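Local coordinates for protein enoyl-CoA hydratase/isomerase (Pseudomonas aeruginosa, PDB 3LAO) that probably hydrates the double bond of an enoyl-CoA thioester, perhaps that of a steroid side chain, as a trimeric member of the crotonase family, at residues L123-D128 against V155-A160. Numbering follows the deposited sequence.
Sequences LMLNAD and VRFPRA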
loop_
_atom_site.group_PDB
_atom_site.type_symbol
_atom_site.label_atom_id
_atom_site.label_comp_id
_atom_site.label_asym_id
_atom_site.label_seq_id
_atom_site.Cartn_x
_atom_site.Cartn_y
_atom_site.Cartn_z
ATOM N N LEU B 123 -2.565 9.278 -15.629
ATOM C CA LEU B 123 -1.350 9.864 -16.133
ATOM C C LEU B 123 -0.627 10.452 -14.933
ATOM O O LEU B 123 0.580 10.300 -14.775
ATOM C CB LEU B 123 -1.706 10.942 -17.135
ATOM C CG LEU B 123 -0.616 11.563 -17.981
ATOM C CD1 LEU B 123 0.173 10.468 -18.694
ATOM C CD2 LEU B 123 -1.280 12.517 -18.968
HETATM N N MSE B 124 -1.400 11.079 -14.058
HETATM C CA MSE B 124 -0.853 11.667 -12.860
HETATM C C MSE B 124 -0.251 10.649 -11.888
HETATM O O MSE B 124 0.753 10.926 -11.234
HETATM C CB MSE B 124 -1.945 12.445 -12.162
HETATM C CG MSE B 124 -1.443 13.303 -11.070
HETATM SE SE MSE B 124 -2.942 14.110 -10.170
HETATM C CE MSE B 124 -3.713 12.532 -9.339
ATOM N N LEU B 125 -0.849 9.467 -11.787
ATOM C CA LEU B 125 -0.371 8.471 -10.817
ATOM C C LEU B 125 0.847 7.704 -11.321
ATOM O O LEU B 125 1.394 6.887 -10.614
ATOM C CB LEU B 125 -1.457 7.462 -10.481
ATOM C CG LEU B 125 -2.725 8.014 -9.842
ATOM C CD1 LEU B 125 -3.832 6.947 -9.838
ATOM C CD2 LEU B 125 -2.380 8.505 -8.442
ATOM N N ASN B 126 1.234 7.944 -12.561
ATOM C CA ASN B 126 2.398 7.326 -13.108
ATOM C C ASN B 126 3.633 8.183 -12.833
ATOM O O ASN B 126 4.743 7.849 -13.205
ATOM C CB ASN B 126 2.211 7.153 -14.604
ATOM C CG ASN B 126 3.277 6.275 -15.217
ATOM O OD1 ASN B 126 3.381 5.089 -14.878
ATOM N ND2 ASN B 126 4.096 6.850 -16.103
ATOM N N ALA B 127 3.437 9.303 -12.181
ATOM C CA ALA B 127 4.537 10.205 -11.890
ATOM C C ALA B 127 5.077 9.991 -10.458
ATOM O O ALA B 127 4.488 9.279 -9.659
ATOM C CB ALA B 127 4.072 11.621 -12.062
ATOM N N ASP B 128 6.197 10.622 -10.139
ATOM C CA ASP B 128 6.785 10.499 -8.809
ATOM C C ASP B 128 6.411 11.606 -7.848
ATOM O O ASP B 128 6.461 11.433 -6.653
ATOM C CB ASP B 128 8.270 10.458 -8.990
ATOM C CG ASP B 128 8.661 9.381 -9.949
ATOM O OD1 ASP B 128 8.095 8.280 -9.812
ATOM O OD2 ASP B 128 9.473 9.646 -10.860
ATOM N N VAL B 155 -4.161 -0.299 -10.913
ATOM C CA VAL B 155 -3.880 -0.696 -9.548
ATOM C C VAL B 155 -3.268 0.447 -8.743
ATOM O O VAL B 155 -3.239 0.396 -7.498
ATOM C CB VAL B 155 -2.873 -1.807 -9.550
ATOM C CG1 VAL B 155 -3.263 -2.857 -8.516
ATOM C CG2 VAL B 155 -2.810 -2.372 -10.952
ATOM N N ARG B 156 -2.759 1.457 -9.454
ATOM C CA ARG B 156 -2.090 2.574 -8.809
ATOM C C ARG B 156 -3.056 3.302 -7.886
ATOM O O ARG B 156 -2.715 3.636 -6.741
ATOM C CB ARG B 156 -1.464 3.514 -9.843
ATOM C CG ARG B 156 -0.498 2.762 -10.747
ATOM C CD ARG B 156 0.722 3.578 -11.174
ATOM N NE ARG B 156 1.571 2.773 -12.052
ATOM C CZ ARG B 156 1.628 2.870 -13.381
ATOM N NH1 ARG B 156 0.895 3.790 -14.039
ATOM N NH2 ARG B 156 2.424 2.032 -14.053
ATOM N N PHE B 157 -4.276 3.516 -8.369
ATOM C CA PHE B 157 -5.285 4.179 -7.566
ATOM C C PHE B 157 -5.490 3.433 -6.204
ATOM O O PHE B 157 -5.335 4.042 -5.133
ATOM C CB PHE B 157 -6.565 4.305 -8.384
ATOM C CG PHE B 157 -7.483 5.409 -7.920
ATOM C CD1 PHE B 157 -7.519 5.789 -6.589
ATOM C CD2 PHE B 157 -8.333 6.036 -8.813
ATOM C CE1 PHE B 157 -8.369 6.771 -6.157
ATOM C CE2 PHE B 157 -9.198 7.020 -8.387
ATOM C CZ PHE B 157 -9.221 7.382 -7.046
ATOM N N PRO B 158 -5.778 2.108 -6.232
ATOM C CA PRO B 158 -5.949 1.407 -4.945
ATOM C C PRO B 158 -4.679 1.365 -4.105
ATOM O O PRO B 158 -4.806 1.453 -2.887
ATOM C CB PRO B 158 -6.359 -0.015 -5.344
ATOM C CG PRO B 158 -6.869 0.096 -6.769
ATOM C CD PRO B 158 -6.264 1.313 -7.390
ATOM N N ARG B 159 -3.501 1.226 -4.724
ATOM C CA ARG B 159 -2.213 1.321 -4.015
ATOM C C ARG B 159 -2.083 2.642 -3.296
ATOM O O ARG B 159 -1.757 2.655 -2.123
ATOM C CB ARG B 159 -1.013 1.126 -4.947
ATOM C CG ARG B 159 -0.956 -0.235 -5.591
ATOM C CD ARG B 159 -1.104 -1.336 -4.543
ATOM N NE ARG B 159 -1.118 -2.665 -5.144
ATOM C CZ ARG B 159 -2.060 -3.578 -4.930
ATOM N NH1 ARG B 159 -1.974 -4.747 -5.540
ATOM N NH2 ARG B 159 -3.084 -3.328 -4.112
ATOM N N ALA B 160 -2.371 3.757 -3.979
ATOM C CA ALA B 160 -2.323 5.031 -3.293
ATOM C C ALA B 160 -3.435 5.144 -2.251
ATOM O O ALA B 160 -3.155 5.359 -1.062
ATOM C CB ALA B 160 -2.396 6.180 -4.256
#
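One face of the Arg156 guanidinium is covered by the side-chain oxygen of Asn126, OD1 lying 2.9 Å from NH1 and 3.2 Å from CZ. The amide and guanidinium planes are inclined by 46°, and OD1 meets the N-H groups at too poor an angle for hydrogen bonding. This illustrates how an arginine can spend its N-H groups on other partners while offering a face to a polar neighbour: NE forms a salt bridge with Asp227 and NH1 one with Glu122, while NH1 also hydrogen-bonds to the carbonyl of Trp97 and NH2 to that of Gly98. Two carboxylates would offset the charge of this buried group, and together with the carbonyls they fix its rotation. Asn126 reaches the face because its CG stands anti to the backbone N (chi1 -169°), which brings the amide over the guanidinium although CB does not aim at it. In the crotonase fold, the contact joins the C-terminal part of helix 119-125 and Asn126, shortly before core strand 129-133, to the N-terminal part of helix 156-161. Behind the charged end, CD of Arg156 rests 3.4 Å from the carbonyl O of Leu125, and the two CB atoms lie 4.0 Å apart. Leu125 extends CD1 to the base of the Phe157 side chain, 3.8 Å from its backbone N and 4.1 Å from CB, while Phe157 packs on Ala166 and Ile170 of helix 163-170.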